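PDB 2OZ8: Mll7089 protein from Mesorhizobium loti, which is of unproven function but, as a putative member of the mandelate racemase family, probably binds magnesium and may act as a hydro-lyase. Local coordinates for residues Pro101-Leu113 with Leu270-Ile282. Numbering follows the deposited sequence. Where two conformers were deposited one is given.
Sequences PFHEAVQVALWDL and LNVHGQVTDVMRI
Gln107 reaches from helix 103-113 to the first turn of helix 276-282, with both ends of its amide in use. Its NE2 donates an almost straight bond to Asp278 OD1 (2.8 Å, 175°), arriving from above the carboxylate plane, while its OE1 accepts from Asp278 N at 3.2 Å. Amide and carboxylate stand nearly perpendicular. The other carboxylate oxygen, OD2, takes the bond from His103 NE2 (2.7 Å) on its syn side and in the plane of the imidazole; His103 reaches it with CG anti to the backbone N (chi1 -180°). Were Gln107 cut back to an alanine, Asp278 would probably lose both the donor to OD1 and the acceptor for its backbone N, its carboxylate then held from this helix by His103 alone.

The tight part lies around Trp111. Val276 CG1 sits over the indole face, 3.6 Å from the centroid of the five-membered ring, a CH-pi contact, and Trp111 NE1 donates a hydrogen bond, nearly in the ring plane, to Thr277 OG1 (2.7 Å). Val276 CG2 turns instead to Val108, and the rings of Trp111 and of His85 of a second subunit meet edge-to-face. Toward the start of the helix the packing thins: apart from its bond to Asp278, the exposed His103 ring lies near a bound sulfate, and Glu104 OE1 stays 3.5 Å from Gln275 NE2. Helix segments 103-113 and 276-282 run at 85° to each other. The contact ties helix 103-118, packed on strands 27-40 and 45-52, to a beta-alpha unit of the C-terminal barrel, as in the two-domain enolase superfamily fold.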
loop_
_atom_site.group_PDB
_atom_site.type_symbol
_atom_site.label_atom_id
_atom_site.label_comp_id
_atom_site.label_asym_id
_atom_site.label_seq_id
_atom_site.Cartn_x
_atom_site.Cartn_y
_atom_site.Cartn_z
ATOM N N PRO A 101 20.459 7.351 32.987
ATOM C CA PRO A 101 20.900 6.751 31.721
ATOM C C PRO A 101 22.179 5.839 31.794
ATOM O O PRO A 101 23.302 6.299 31.502
ATOM C CB PRO A 101 21.130 7.972 30.828
ATOM C CG PRO A 101 21.515 9.088 31.772
ATOM C CD PRO A 101 20.766 8.794 33.057
ATOM N N PHE A 102 21.970 4.559 32.116
ATOM C CA PHE A 102 23.031 3.546 32.221
ATOM C C PHE A 102 23.274 2.671 30.949
ATOM O O PHE A 102 24.312 1.987 30.800
ATOM C CB PHE A 102 22.688 2.576 33.370
ATOM C CG PHE A 102 22.644 3.215 34.738
ATOM C CD1 PHE A 102 23.701 3.984 35.209
ATOM C CD2 PHE A 102 21.561 2.996 35.582
ATOM C CE1 PHE A 102 23.679 4.515 36.481
ATOM C CE2 PHE A 102 21.536 3.520 36.860
ATOM C CZ PHE A 102 22.583 4.291 37.305
ATOM N N HIS A 103 22.304 2.671 30.051
ATOM C CA HIS A 103 22.328 1.766 28.919
ATOM C C HIS A 103 23.658 1.861 28.111
ATOM O O HIS A 103 24.358 0.854 27.990
ATOM C CB HIS A 103 21.048 1.970 28.079
ATOM C CG HIS A 103 20.950 1.089 26.895
ATOM N ND1 HIS A 103 20.631 -0.248 26.992
ATOM C CD2 HIS A 103 21.116 1.345 25.574
ATOM C CE1 HIS A 103 20.601 -0.783 25.782
ATOM N NE2 HIS A 103 20.900 0.161 24.902
ATOM N N GLU A 104 24.019 3.059 27.638
ATOM C CA GLU A 104 25.248 3.245 26.868
ATOM C C GLU A 104 26.535 2.866 27.642
ATOM O O GLU A 104 27.335 2.080 27.149
ATOM C CB GLU A 104 25.327 4.683 26.320
ATOM C CG GLU A 104 26.642 5.056 25.618
ATOM C CD GLU A 104 26.530 6.342 24.760
ATOM O OE1 GLU A 104 25.435 6.991 24.726
ATOM O OE2 GLU A 104 27.556 6.706 24.102
ATOM N N ALA A 105 26.697 3.421 28.846
ATOM C CA ALA A 105 27.868 3.220 29.733
ATOM C C ALA A 105 28.134 1.745 30.007
ATOM O O ALA A 105 29.284 1.261 29.940
ATOM C CB ALA A 105 27.652 3.980 31.079
ATOM N N VAL A 106 27.066 1.030 30.313
ATOM C CA VAL A 106 27.170 -0.403 30.533
ATOM C C VAL A 106 27.725 -1.090 29.311
ATOM O O VAL A 106 28.619 -1.911 29.455
ATOM C CB VAL A 106 25.827 -1.061 30.998
ATOM C CG1 VAL A 106 25.996 -2.559 31.212
ATOM C CG2 VAL A 106 25.364 -0.445 32.290
ATOM N N GLN A 107 27.234 -0.762 28.119
ATOM C CA GLN A 107 27.689 -1.464 26.891
ATOM C C GLN A 107 29.157 -1.134 26.574
ATOM O O GLN A 107 29.924 -1.999 26.181
ATOM C CB GLN A 107 26.779 -1.172 25.668
ATOM C CG GLN A 107 25.319 -1.761 25.747
ATOM C CD GLN A 107 24.460 -1.592 24.427
ATOM O OE1 GLN A 107 24.905 -1.046 23.412
ATOM N NE2 GLN A 107 23.244 -2.092 24.461
ATOM N N VAL A 108 29.530 0.115 26.752
ATOM C CA VAL A 108 30.902 0.541 26.579
ATOM C C VAL A 108 31.856 -0.116 27.595
ATOM O O VAL A 108 32.898 -0.633 27.212
ATOM C CB VAL A 108 31.016 2.097 26.650
ATOM C CG1 VAL A 108 32.459 2.548 26.487
ATOM C CG2 VAL A 108 30.149 2.702 25.603
ATOM N N ALA A 109 31.479 -0.120 28.867
ATOM C CA ALA A 109 32.287 -0.774 29.904
ATOM C C ALA A 109 32.368 -2.293 29.718
ATOM O O ALA A 109 33.461 -2.857 29.779
ATOM C CB ALA A 109 31.767 -0.447 31.258
ATOM N N LEU A 110 31.237 -2.946 29.451
ATOM C CA LEU A 110 31.236 -4.406 29.144
ATOM C C LEU A 110 32.139 -4.808 27.976
ATOM O O LEU A 110 32.943 -5.740 28.120
ATOM C CB LEU A 110 29.816 -4.947 28.918
ATOM C CG LEU A 110 28.911 -5.045 30.133
ATOM C CD1 LEU A 110 27.578 -5.589 29.724
ATOM C CD2 LEU A 110 29.618 -5.920 31.246
ATOM N N TRP A 111 32.028 -4.118 26.841
ATOM C CA TRP A 111 32.944 -4.391 25.702
ATOM C C TRP A 111 34.421 -4.024 25.903
ATOM O O TRP A 111 35.305 -4.636 25.350
ATOM C CB TRP A 111 32.459 -3.711 24.420
ATOM C CG TRP A 111 31.268 -4.329 23.797
ATOM C CD1 TRP A 111 29.951 -3.979 24.001
ATOM C CD2 TRP A 111 31.258 -5.421 22.879
ATOM N NE1 TRP A 111 29.136 -4.768 23.235
ATOM C CE2 TRP A 111 29.913 -5.665 22.537
ATOM C CE3 TRP A 111 32.259 -6.226 22.305
ATOM C CZ2 TRP A 111 29.544 -6.673 21.623
ATOM C CZ3 TRP A 111 31.877 -7.238 21.399
ATOM C CH2 TRP A 111 30.541 -7.438 21.076
ATOM N N ASP A 112 34.678 -2.984 26.654
ATOM C CA ASP A 112 36.038 -2.635 27.029
ATOM C C ASP A 112 36.679 -3.809 27.839
ATOM O O ASP A 112 37.771 -4.302 27.540
ATOM C CB ASP A 112 35.971 -1.369 27.889
ATOM C CG ASP A 112 37.337 -0.844 28.254
ATOM O OD1 ASP A 112 38.240 -0.980 27.410
ATOM O OD2 ASP A 112 37.494 -0.311 29.373
ATOM N N LEU A 113 35.968 -4.224 28.880
ATOM C CA LEU A 113 36.329 -5.368 29.669
ATOM C C LEU A 113 36.478 -6.655 28.853
ATOM O O LEU A 113 37.466 -7.354 29.023
ATOM C CB LEU A 113 35.326 -5.531 30.816
ATOM C CG LEU A 113 35.520 -6.683 31.795
ATOM C CD1 LEU A 113 36.959 -6.743 32.329
ATOM C CD2 LEU A 113 34.542 -6.423 32.884
ATOM N N LEU A 270 21.930 6.835 8.378
ATOM C CA LEU A 270 21.487 6.683 9.766
ATOM C C LEU A 270 22.565 7.207 10.743
ATOM O O LEU A 270 23.699 6.751 10.628
ATOM C CB LEU A 270 21.071 5.221 10.064
ATOM C CG LEU A 270 20.701 4.824 11.525
ATOM C CD1 LEU A 270 19.323 5.283 11.880
ATOM C CD2 LEU A 270 20.759 3.331 11.689
ATOM N N ASN A 271 22.274 8.198 11.617
ATOM C CA ASN A 271 23.271 8.604 12.649
ATOM C C ASN A 271 23.097 7.766 13.910
ATOM O O ASN A 271 21.990 7.442 14.300
ATOM C CB ASN A 271 23.190 10.092 13.012
ATOM C CG ASN A 271 24.457 10.619 13.745
ATOM O OD1 ASN A 271 24.381 11.022 14.937
ATOM N ND2 ASN A 271 25.604 10.676 13.034
ATOM N N VAL A 272 24.199 7.403 14.532
ATOM C CA VAL A 272 24.136 6.639 15.769
ATOM C C VAL A 272 25.167 7.179 16.726
ATOM O O VAL A 272 25.998 7.971 16.333
ATOM C CB VAL A 272 24.386 5.094 15.577
ATOM C CG1 VAL A 272 23.436 4.510 14.560
ATOM C CG2 VAL A 272 25.840 4.826 15.188
ATOM N N HIS A 273 25.132 6.701 17.956
ATOM C CA HIS A 273 26.104 7.086 18.985
ATOM C C HIS A 273 26.897 5.895 19.474
ATOM O O HIS A 273 27.320 5.113 18.669
ATOM C CB HIS A 273 25.426 7.898 20.103
ATOM C CG HIS A 273 25.096 9.288 19.662
ATOM N ND1 HIS A 273 26.001 10.328 19.737
ATOM C CD2 HIS A 273 23.992 9.796 19.057
ATOM C CE1 HIS A 273 25.459 11.418 19.230
ATOM N NE2 HIS A 273 24.238 11.129 18.821
ATOM N N GLY A 274 27.103 5.751 20.780
ATOM C CA GLY A 274 28.060 4.795 21.326
ATOM C C GLY A 274 27.509 3.586 22.057
ATOM O O GLY A 274 28.253 2.951 22.787
ATOM N N GLN A 275 26.223 3.237 21.854
ATOM C CA GLN A 275 25.704 2.036 22.447
ATOM C C GLN A 275 26.302 0.866 21.712
ATOM O O GLN A 275 25.710 0.345 20.769
ATOM C CB GLN A 275 24.183 1.987 22.380
ATOM C CG GLN A 275 23.503 3.112 23.115
ATOM C CD GLN A 275 23.470 4.399 22.301
ATOM O OE1 GLN A 275 24.012 4.472 21.168
ATOM N NE2 GLN A 275 22.863 5.433 22.881
ATOM N N VAL A 276 27.463 0.422 22.148
ATOM C CA VAL A 276 28.241 -0.529 21.344
ATOM C C VAL A 276 27.446 -1.678 20.786
ATOM O O VAL A 276 27.505 -1.900 19.596
ATOM C CB VAL A 276 29.481 -1.115 22.053
ATOM C CG1 VAL A 276 30.269 -2.019 21.061
ATOM C CG2 VAL A 276 30.317 -0.038 22.638
ATOM N N THR A 277 26.739 -2.415 21.628
ATOM C CA THR A 277 25.988 -3.567 21.168
ATOM C C THR A 277 24.831 -3.193 20.232
ATOM O O THR A 277 24.633 -3.857 19.211
ATOM C CB THR A 277 25.391 -4.395 22.358
ATOM O OG1 THR A 277 26.414 -4.671 23.337
ATOM C CG2 THR A 277 24.758 -5.726 21.841
ATOM N N ASP A 278 24.071 -2.153 20.558
ATOM C CA ASP A 278 22.992 -1.703 19.651
ATOM C C ASP A 278 23.544 -1.292 18.281
ATOM O O ASP A 278 22.922 -1.597 17.260
ATOM C CB ASP A 278 22.190 -0.527 20.199
ATOM C CG ASP A 278 21.642 -0.757 21.588
ATOM O OD1 ASP A 278 21.710 -1.896 22.097
ATOM O OD2 ASP A 278 21.130 0.232 22.187
ATOM N N VAL A 279 24.699 -0.593 18.283
ATOM C CA VAL A 279 25.352 -0.088 17.061
ATOM C C VAL A 279 25.837 -1.177 16.148
ATOM O O VAL A 279 25.657 -1.086 14.917
ATOM C CB VAL A 279 26.506 0.884 17.382
ATOM C CG1 VAL A 279 27.303 1.227 16.144
ATOM C CG2 VAL A 279 25.940 2.164 18.003
ATOM N N MET A 280 26.450 -2.214 16.709
ATOM C CA MET A 280 26.839 -3.350 15.863
ATOM C C MET A 280 25.633 -4.136 15.331
ATOM O O MET A 280 25.661 -4.683 14.224
ATOM C CB MET A 280 27.854 -4.254 16.548
ATOM C CG MET A 280 29.162 -3.520 16.934
ATOM S SD MET A 280 30.166 -2.786 15.598
ATOM C CE MET A 280 30.508 -4.309 14.708
ATOM N N ARG A 281 24.548 -4.162 16.081
ATOM C CA ARG A 281 23.359 -4.822 15.579
ATOM C C ARG A 281 22.689 -3.976 14.462
ATOM O O ARG A 281 22.324 -4.525 13.399
ATOM C CB ARG A 281 22.374 -5.107 16.724
ATOM C CG ARG A 281 22.800 -6.262 17.540
ATOM C CD ARG A 281 21.996 -6.445 18.816
ATOM N NE ARG A 281 22.522 -7.619 19.501
ATOM C CZ ARG A 281 22.167 -8.046 20.713
ATOM N NH1 ARG A 281 21.245 -7.400 21.435
ATOM N NH2 ARG A 281 22.759 -9.147 21.199
ATOM N N ILE A 282 22.511 -2.668 14.705
ATOM C CA ILE A 282 21.913 -1.810 13.690
ATOM C C ILE A 282 22.852 -1.661 12.496
ATOM O O ILE A 282 22.401 -1.509 11.358
ATOM C CB ILE A 282 21.433 -0.411 14.226
ATOM C CG1 ILE A 282 20.352 0.125 13.293
ATOM C CG2 ILE A 282 22.547 0.608 14.266
ATOM C CD1 ILE A 282 19.053 -0.659 13.326
#